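Local coordinates for protein Protease/Reverse transcriptase/ribonuclease H (Eastern chimpanzee simian foamy virus, PDB 7KSF) that joins an aspartic protease to a reverse transcriptase and ribonuclease H, and so probably both processes viral polyprotein and copies the RNA genome into DNA, at residues Q140-A152 against W254-T266. The protein carries 1 engineered substitution. Residues are numbered along the deposited sequence; the frame is centred on the assembly and turned at random.
Sequences QVGHRKIRPHNIA and WAHPITPESYWLT
The carbonyl oxygen H149 O accepts a hydrogen bond from T259 N at 2.6 Å, and on the N-terminal side of this bond H149 N donates a hydrogen bond to P257 O (3.0 Å). H149 thus holds both peptides flanking I258, and the two bonds form a single parallel beta bridge between chains that run in the same direction. With CG set beside its own backbone N (chi1 -62°), the H149 imidazole brings an edge near P257 O and then reaches H256, where NE2 meets CD2 at the edge of the second ring, the planes inclined by 62°. H256 also meets the ring of F291 on helix 287-299, a helix whose D294 makes a salt bridge with R144. The bridge therefore ties the connection between helices 117-129 and 171-184 to the loop that leaves strand 243-249 of the reverse transcriptase sheet. Beyond it, I151 turns CG1 between backbone N and carbonyl carbon (chi1 63°): CG1 rests on S262 CB at 3.7 Å, while CD1 touches both T266 CG2 and I258 CD1. S262 OG takes a weak, long bond from I151 N. Toward the other end, V141 CG1 touches the edge of the W254 indole at CE3 (3.6 Å), crossing it at about a right angle, while A255 O receives a weak bond from R144 N and has R144 CB close by. Between these ends, I146 CG2 meets P257 CD at 4.2 Å.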
ATOM      1  N   GLN A 140     -12.293 -13.704  -8.796  1.00 56.58           N
ATOM      2  CA  GLN A 140     -13.742 -13.582  -8.715  1.00 55.33           C
ATOM      3  C   GLN A 140     -14.162 -12.132  -8.920  1.00 57.25           C
ATOM      4  O   GLN A 140     -13.602 -11.215  -8.316  1.00 59.80           O
ATOM      5  CB  GLN A 140     -14.234 -14.087  -7.359  1.00 55.75           C
ATOM      6  CG  GLN A 140     -15.588 -13.560  -6.948  1.00 55.32           C
ATOM      7  CD  GLN A 140     -15.957 -13.969  -5.539  1.00 54.85           C
ATOM      8  OE1 GLN A 140     -15.181 -14.632  -4.849  1.00 54.50           O
ATOM      9  NE2 GLN A 140     -17.145 -13.574  -5.103  1.00 54.53           N
ATOM     10  N   VAL A 141     -15.153 -11.927  -9.790  1.00 66.84           N
ATOM     11  CA  VAL A 141     -15.687 -10.603 -10.076  1.00 61.13           C
ATOM     12  C   VAL A 141     -17.199 -10.634  -9.901  1.00 58.25           C
ATOM     13  O   VAL A 141     -17.832 -11.692  -9.931  1.00 58.37           O
ATOM     14  CB  VAL A 141     -15.328 -10.107 -11.494  1.00 58.51           C
ATOM     15  CG1 VAL A 141     -13.828 -10.150 -11.707  1.00 58.73           C
ATOM     16  CG2 VAL A 141     -16.045 -10.940 -12.543  1.00 62.65           C
ATOM     17  N   GLY A 142     -17.776  -9.449  -9.724  1.00 59.16           N
ATOM     18  CA  GLY A 142     -19.206  -9.301  -9.531  1.00 75.17           C
ATOM     19  C   GLY A 142     -19.873  -8.656 -10.730  1.00 73.73           C
ATOM     20  O   GLY A 142     -19.233  -7.934 -11.498  1.00 69.10           O
ATOM     21  N   HIS A 143     -21.164  -8.927 -10.894  1.00 80.50           N
ATOM     22  CA  HIS A 143     -21.954  -8.316 -11.952  1.00 66.33           C
ATOM     23  C   HIS A 143     -22.654  -7.071 -11.425  1.00 68.03           C
ATOM     24  O   HIS A 143     -23.186  -7.066 -10.312  1.00 67.66           O
ATOM     25  CB  HIS A 143     -22.986  -9.302 -12.507  1.00 69.86           C
ATOM     26  CG  HIS A 143     -23.836  -8.735 -13.602  1.00 83.57           C
ATOM     27  ND1 HIS A 143     -23.319  -8.343 -14.819  1.00 82.26           N
ATOM     28  CD2 HIS A 143     -25.167  -8.494 -13.664  1.00 88.36           C
ATOM     29  CE1 HIS A 143     -24.296  -7.885 -15.582  1.00 82.25           C
ATOM     30  NE2 HIS A 143     -25.427  -7.964 -14.905  1.00 85.84           N
ATOM     31  N   ARG A 144     -22.650  -6.022 -12.235  1.00 77.63           N
ATOM     32  CA  ARG A 144     -23.237  -4.733 -11.879  1.00 77.82           C
ATOM     33  C   ARG A 144     -24.433  -4.477 -12.789  1.00 77.28           C
ATOM     34  O   ARG A 144     -24.264  -4.239 -13.989  1.00 87.57           O
ATOM     35  CB  ARG A 144     -22.196  -3.623 -12.003  1.00 71.09           C
ATOM     36  CG  ARG A 144     -22.694  -2.265 -11.578  1.00 71.86           C
ATOM     37  CD  ARG A 144     -22.937  -2.213 -10.087  1.00 70.21           C
ATOM     38  NE  ARG A 144     -23.336  -0.877  -9.665  1.00 70.65           N
ATOM     39  CZ  ARG A 144     -24.578  -0.410  -9.750  1.00 72.05           C
ATOM     40  NH1 ARG A 144     -25.542  -1.178 -10.240  1.00 72.83           N
ATOM     41  NH2 ARG A 144     -24.856   0.820  -9.347  1.00 84.62           N
ATOM     42  N   LYS A 145     -25.639  -4.525 -12.219  1.00 81.51           N
ATOM     43  CA  LYS A 145     -26.872  -4.311 -12.978  1.00 85.71           C
ATOM     44  C   LYS A 145     -26.974  -2.833 -13.351  1.00 99.08           C
ATOM     45  O   LYS A 145     -27.690  -2.045 -12.731  1.00 89.78           O
ATOM     46  CB  LYS A 145     -28.085  -4.768 -12.176  1.00 93.76           C
ATOM     47  CG  LYS A 145     -28.126  -6.260 -11.891  1.00 96.91           C
ATOM     48  CD  LYS A 145     -29.350  -6.624 -11.065  1.00 92.86           C
ATOM     49  CE  LYS A 145     -29.412  -8.119 -10.792  1.00 91.41           C
ATOM     50  NZ  LYS A 145     -30.566  -8.486  -9.922  1.00 86.50           N
ATOM     51  N   ILE A 146     -26.239  -2.461 -14.401  1.00102.07           N
ATOM     52  CA  ILE A 146     -26.179  -1.081 -14.867  1.00 95.17           C
ATOM     53  C   ILE A 146     -26.235  -1.083 -16.390  1.00105.99           C
ATOM     54  O   ILE A 146     -25.952  -2.086 -17.046  1.00101.31           O
ATOM     55  CB  ILE A 146     -24.904  -0.362 -14.364  1.00 78.81           C
ATOM     56  CG1 ILE A 146     -25.050   1.159 -14.470  1.00 91.31           C
ATOM     57  CG2 ILE A 146     -23.681  -0.842 -15.131  1.00 78.40           C
ATOM     58  CD1 ILE A 146     -23.806   1.922 -14.064  1.00 91.52           C
ATOM     59  N   ARG A 147     -26.637   0.056 -16.947  1.00 95.73           N
ATOM     60  CA  ARG A 147     -26.661   0.217 -18.393  1.00 82.50           C
ATOM     61  C   ARG A 147     -25.249   0.062 -18.943  1.00 81.56           C
ATOM     62  O   ARG A 147     -24.344   0.798 -18.515  1.00 81.02           O
ATOM     63  CB  ARG A 147     -27.236   1.579 -18.776  1.00 86.09           C
ATOM     64  CG  ARG A 147     -28.711   1.741 -18.446  1.00100.41           C
ATOM     65  CD  ARG A 147     -29.283   3.002 -19.076  1.00118.52           C
ATOM     66  NE  ARG A 147     -30.711   3.156 -18.804  1.00122.99           N
ATOM     67  CZ  ARG A 147     -31.678   2.698 -19.595  1.00106.69           C
ATOM     68  NH1 ARG A 147     -31.377   2.052 -20.712  1.00 95.90           N
ATOM     69  NH2 ARG A 147     -32.950   2.886 -19.266  1.00 95.71           N
ATOM     70  N   PRO A 148     -25.008  -0.876 -19.860  1.00 80.56           N
ATOM     71  CA  PRO A 148     -23.643  -1.104 -20.345  1.00 78.73           C
ATOM     72  C   PRO A 148     -23.042   0.143 -20.978  1.00 79.05           C
ATOM     73  O   PRO A 148     -23.731   0.935 -21.623  1.00 79.83           O
ATOM     74  CB  PRO A 148     -23.816  -2.226 -21.374  1.00 77.91           C
ATOM     75  CG  PRO A 148     -25.063  -2.931 -20.951  1.00 79.55           C
ATOM     76  CD  PRO A 148     -25.961  -1.855 -20.408  1.00 80.73           C
ATOM     77  N   HIS A 149     -21.738   0.301 -20.788  1.00 83.44           N
ATOM     78  CA  HIS A 149     -21.026   1.479 -21.263  1.00 85.81           C
ATOM     79  C   HIS A 149     -20.675   1.355 -22.740  1.00 78.40           C
ATOM     80  O   HIS A 149     -20.438   0.260 -23.257  1.00 77.13           O
ATOM     81  CB  HIS A 149     -19.747   1.696 -20.453  1.00 81.11           C
ATOM     82  CG  HIS A 149     -19.982   1.945 -18.995  1.00 89.51           C
ATOM     83  ND1 HIS A 149     -19.627   3.123 -18.377  1.00108.99           N
ATOM     84  CD2 HIS A 149     -20.529   1.165 -18.034  1.00 88.79           C
ATOM     85  CE1 HIS A 149     -19.947   3.062 -17.096  1.00108.96           C
ATOM     86  NE2 HIS A 149     -20.498   1.884 -16.862  1.00107.17           N
ATOM     87  N   ASN A 150     -20.638   2.497 -23.415  1.00 79.41           N
ATOM     88  CA  ASN A 150     -20.179   2.594 -24.794  1.00 79.71           C
ATOM     89  C   ASN A 150     -18.834   3.306 -24.789  1.00 79.82           C
ATOM     90  O   ASN A 150     -18.755   4.487 -24.434  1.00 79.74           O
ATOM     91  CB  ASN A 150     -21.188   3.338 -25.666  1.00 86.34           C
ATOM     92  CG  ASN A 150     -20.842   3.273 -27.142  1.00 94.43           C
ATOM     93  OD1 ASN A 150     -21.222   2.334 -27.839  1.00 81.69           O
ATOM     94  ND2 ASN A 150     -20.118   4.278 -27.626  1.00 89.49           N
ATOM     95  N   ILE A 151     -17.783   2.584 -25.162  1.00 80.13           N
ATOM     96  CA  ILE A 151     -16.436   3.129 -25.187  1.00 80.81           C
ATOM     97  C   ILE A 151     -15.919   3.264 -26.618  1.00 92.77           C
ATOM     98  O   ILE A 151     -14.712   3.344 -26.838  1.00106.45           O
ATOM     99  CB  ILE A 151     -15.477   2.285 -24.330  1.00 86.09           C
ATOM    100  CG1 ILE A 151     -15.354   0.874 -24.903  1.00 89.96           C
ATOM    101  CG2 ILE A 151     -15.968   2.223 -22.898  1.00 78.90           C
ATOM    102  CD1 ILE A 151     -14.330   0.014 -24.194  1.00 90.30           C
ATOM    103  N   ALA A 152     -16.821   3.285 -27.597  1.00 92.07           N
ATOM    104  CA  ALA A 152     -16.431   3.388 -29.002  1.00 86.56           C
ATOM    105  C   ALA A 152     -16.469   4.831 -29.488  1.00 89.25           C
ATOM    106  O   ALA A 152     -17.010   5.131 -30.551  1.00103.72           O
ATOM    107  CB  ALA A 152     -17.327   2.502 -29.859  1.00 85.23           C
ATOM    108  N   TRP A 254     -13.796  -4.512 -13.682  1.00 65.86           N
ATOM    109  CA  TRP A 254     -14.269  -5.781 -14.220  1.00 65.23           C
ATOM    110  C   TRP A 254     -15.736  -6.044 -13.900  1.00 65.06           C
ATOM    111  O   TRP A 254     -16.277  -7.054 -14.357  1.00 71.34           O
ATOM    112  CB  TRP A 254     -13.414  -6.936 -13.697  1.00 64.66           C
ATOM    113  CG  TRP A 254     -12.030  -6.967 -14.269  1.00 65.11           C
ATOM    114  CD1 TRP A 254     -11.574  -6.260 -15.344  1.00 65.79           C
ATOM    115  CD2 TRP A 254     -10.918  -7.738 -13.797  1.00 65.48           C
ATOM    116  NE1 TRP A 254     -10.249  -6.542 -15.570  1.00 66.78           N
ATOM    117  CE2 TRP A 254      -9.824  -7.448 -14.634  1.00 68.34           C
ATOM    118  CE3 TRP A 254     -10.744  -8.646 -12.748  1.00 64.63           C
ATOM    119  CZ2 TRP A 254      -8.570  -8.034 -14.454  1.00 67.05           C
ATOM    120  CZ3 TRP A 254      -9.503  -9.226 -12.572  1.00 64.88           C
ATOM    121  CH2 TRP A 254      -8.431  -8.918 -13.420  1.00 66.61           C
ATOM    122  N   ALA A 255     -16.393  -5.174 -13.137  1.00 65.48           N
ATOM    123  CA  ALA A 255     -17.811  -5.363 -12.855  1.00 66.17           C
ATOM    124  C   ALA A 255     -18.709  -4.598 -13.816  1.00 68.39           C
ATOM    125  O   ALA A 255     -19.861  -4.996 -14.018  1.00 71.06           O
ATOM    126  CB  ALA A 255     -18.132  -4.945 -11.416  1.00 65.83           C
ATOM    127  N   HIS A 256     -18.209  -3.520 -14.412  1.00 75.59           N
ATOM    128  CA  HIS A 256     -18.996  -2.712 -15.336  1.00 68.94           C
ATOM    129  C   HIS A 256     -18.933  -3.312 -16.730  1.00 68.86           C
ATOM    130  O   HIS A 256     -17.848  -3.338 -17.329  1.00 68.29           O
ATOM    131  CB  HIS A 256     -18.488  -1.284 -15.366  1.00 69.69           C
ATOM    132  CG  HIS A 256     -18.825  -0.499 -14.138  1.00 70.82           C
ATOM    133  ND1 HIS A 256     -18.340  -0.829 -12.890  1.00 69.48           N
ATOM    134  CD2 HIS A 256     -19.590   0.606 -13.965  1.00 72.30           C
ATOM    135  CE1 HIS A 256     -18.797   0.038 -12.001  1.00 70.23           C
ATOM    136  NE2 HIS A 256     -19.556   0.919 -12.630  1.00 71.39           N
ATOM    137  N   PRO A 257     -20.039  -3.793 -17.287  1.00 69.40           N
ATOM    138  CA  PRO A 257     -20.007  -4.330 -18.649  1.00 69.57           C
ATOM    139  C   PRO A 257     -20.050  -3.228 -19.694  1.00 80.52           C
ATOM    140  O   PRO A 257     -20.612  -2.152 -19.481  1.00 87.47           O
ATOM    141  CB  PRO A 257     -21.267  -5.199 -18.708  1.00 71.53           C
ATOM    142  CG  PRO A 257     -22.214  -4.523 -17.779  1.00 72.61           C
ATOM    143  CD  PRO A 257     -21.371  -3.930 -16.671  1.00 70.76           C
ATOM    144  N   ILE A 258     -19.433  -3.512 -20.834  1.00 79.72           N
ATOM    145  CA  ILE A 258     -19.433  -2.600 -21.958  1.00 73.92           C
ATOM    146  C   ILE A 258     -20.423  -3.100 -23.000  1.00 80.93           C
ATOM    147  O   ILE A 258     -20.865  -4.247 -22.972  1.00 72.89           O
ATOM    148  CB  ILE A 258     -18.020  -2.424 -22.562  1.00 72.03           C
ATOM    149  CG1 ILE A 258     -17.597  -3.686 -23.310  1.00 70.73           C
ATOM    150  CG2 ILE A 258     -17.018  -2.092 -21.475  1.00 70.79           C
ATOM    151  CD1 ILE A 258     -16.250  -3.569 -23.982  1.00 70.84           C
ATOM    152  N   THR A 259     -20.779  -2.226 -23.939  1.00 86.52           N
ATOM    153  CA  THR A 259     -21.769  -2.564 -24.947  1.00 80.99           C
ATOM    154  C   THR A 259     -21.215  -3.610 -25.916  1.00 74.19           C
ATOM    155  O   THR A 259     -20.016  -3.633 -26.200  1.00 77.19           O
ATOM    156  CB  THR A 259     -22.198  -1.316 -25.717  1.00 77.42           C
ATOM    157  OG1 THR A 259     -23.180  -1.673 -26.699  1.00 85.90           O
ATOM    158  CG2 THR A 259     -21.010  -0.679 -26.412  1.00 76.77           C
ATOM    159  N   PRO A 260     -22.247  -4.508 -26.270  1.00 73.78           N
ATOM    160  CA  PRO A 260     -21.778  -5.558 -27.191  1.00 73.66           C
ATOM    161  C   PRO A 260     -21.084  -5.019 -28.431  1.00 74.79           C
ATOM    162  O   PRO A 260     -20.245  -5.718 -29.012  1.00 74.33           O
ATOM    163  CB  PRO A 260     -23.071  -6.307 -27.538  1.00 72.76           C
ATOM    164  CG  PRO A 260     -23.957  -6.087 -26.347  1.00 73.25           C
ATOM    165  CD  PRO A 260     -23.667  -4.683 -25.910  1.00 73.70           C
ATOM    166  N   GLU A 261     -21.400  -3.795 -28.855  1.00 88.74           N
ATOM    167  CA  GLU A 261     -20.730  -3.225 -30.018  1.00 92.93           C
ATOM    168  C   GLU A 261     -19.265  -2.912 -29.732  1.00 88.16           C
ATOM    169  O   GLU A 261     -18.437  -2.957 -30.647  1.00 79.40           O
ATOM    170  CB  GLU A 261     -21.464  -1.966 -30.480  1.00 97.17           C
ATOM    171  CG  GLU A 261     -20.920  -1.365 -31.768  1.00126.96           C
ATOM    172  CD  GLU A 261     -21.716  -0.159 -32.226  1.00133.64           C
ATOM    173  OE1 GLU A 261     -22.687   0.212 -31.534  1.00139.32           O
ATOM    174  OE2 GLU A 261     -21.369   0.417 -33.281  1.00110.35           O
ATOM    175  N   SER A 262     -18.925  -2.601 -28.479  1.00 80.38           N
ATOM    176  CA  SER A 262     -17.576  -2.175 -28.118  1.00 75.31           C
ATOM    177  C   SER A 262     -16.643  -3.330 -27.785  1.00 73.67           C
ATOM    178  O   SER A 262     -15.501  -3.080 -27.379  1.00 73.28           O
ATOM    179  CB  SER A 262     -17.624  -1.216 -26.927  1.00 76.40           C
ATOM    180  OG  SER A 262     -18.219   0.017 -27.277  1.00 86.86           O
ATOM    181  N   TYR A 263     -17.095  -4.578 -27.927  1.00 76.20           N
ATOM    182  CA  TYR A 263     -16.250  -5.711 -27.561  1.00 75.68           C
ATOM    183  C   TYR A 263     -14.993  -5.772 -28.418  1.00 75.06           C
ATOM    184  O   TYR A 263     -13.912  -6.114 -27.921  1.00 76.87           O
ATOM    185  CB  TYR A 263     -17.037  -7.016 -27.674  1.00 82.79           C
ATOM    186  CG  TYR A 263     -18.117  -7.207 -26.628  1.00 70.57           C
ATOM    187  CD1 TYR A 263     -18.223  -6.350 -25.539  1.00 70.51           C
ATOM    188  CD2 TYR A 263     -19.023  -8.257 -26.724  1.00 70.17           C
ATOM    189  CE1 TYR A 263     -19.205  -6.525 -24.583  1.00 70.26           C
ATOM    190  CE2 TYR A 263     -20.006  -8.441 -25.770  1.00 70.03           C
ATOM    191  CZ  TYR A 263     -20.096  -7.571 -24.703  1.00 70.49           C
ATOM    192  OH  TYR A 263     -21.075  -7.754 -23.753  1.00 71.49           O
ATOM    193  N   TRP A 264     -15.107  -5.434 -29.706  1.00 72.22           N
ATOM    194  CA  TRP A 264     -13.977  -5.548 -30.624  1.00 72.47           C
ATOM    195  C   TRP A 264     -12.831  -4.609 -30.264  1.00 77.52           C
ATOM    196  O   TRP A 264     -11.680  -4.896 -30.615  1.00 78.29           O
ATOM    197  CB  TRP A 264     -14.438  -5.272 -32.057  1.00 77.96           C
ATOM    198  CG  TRP A 264     -14.780  -3.833 -32.309  1.00 74.99           C
ATOM    199  CD1 TRP A 264     -16.002  -3.250 -32.196  1.00 74.24           C
ATOM    200  CD2 TRP A 264     -13.878  -2.799 -32.717  1.00 72.78           C
ATOM    201  NE1 TRP A 264     -15.922  -1.911 -32.506  1.00 74.66           N
ATOM    202  CE2 TRP A 264     -14.626  -1.612 -32.829  1.00 72.84           C
ATOM    203  CE3 TRP A 264     -12.509  -2.762 -32.996  1.00 73.70           C
ATOM    204  CZ2 TRP A 264     -14.052  -0.402 -33.209  1.00 72.67           C
ATOM    205  CZ3 TRP A 264     -11.940  -1.564 -33.373  1.00 74.28           C
ATOM    206  CH2 TRP A 264     -12.712  -0.399 -33.477  1.00 73.36           C
ATOM    207  N   LEU A 265     -13.117  -3.498 -29.587  1.00 72.83           N
ATOM    208  CA  LEU A 265     -12.081  -2.509 -29.312  1.00 73.10           C
ATOM    209  C   LEU A 265     -11.038  -3.040 -28.335  1.00 72.88           C
ATOM    210  O   LEU A 265      -9.846  -2.747 -28.469  1.00 73.55           O
ATOM    211  CB  LEU A 265     -12.717  -1.230 -28.765  1.00 73.73           C
ATOM    212  CG  LEU A 265     -11.759  -0.061 -28.543  1.00 87.03           C
ATOM    213  CD1 LEU A 265     -11.141   0.364 -29.863  1.00 76.67           C
ATOM    214  CD2 LEU A 265     -12.474   1.103 -27.879  1.00105.49           C
ATOM    215  N   THR A 266     -11.470  -3.830 -27.350  1.00 82.32           N
ATOM    216  CA  THR A 266     -10.606  -4.297 -26.276  1.00 71.74           C
ATOM    217  C   THR A 266      -9.930  -5.628 -26.590  1.00 71.29           C
ATOM    218  O   THR A 266      -9.535  -6.345 -25.663  1.00 70.85           O
ATOM    219  CB  THR A 266     -11.413  -4.422 -24.982  1.00 70.43           C
ATOM    220  OG1 THR A 266     -12.520  -5.304 -25.198  1.00 70.09           O
ATOM    221  CG2 THR A 266     -11.937  -3.066 -24.538  1.00 70.27           C
TER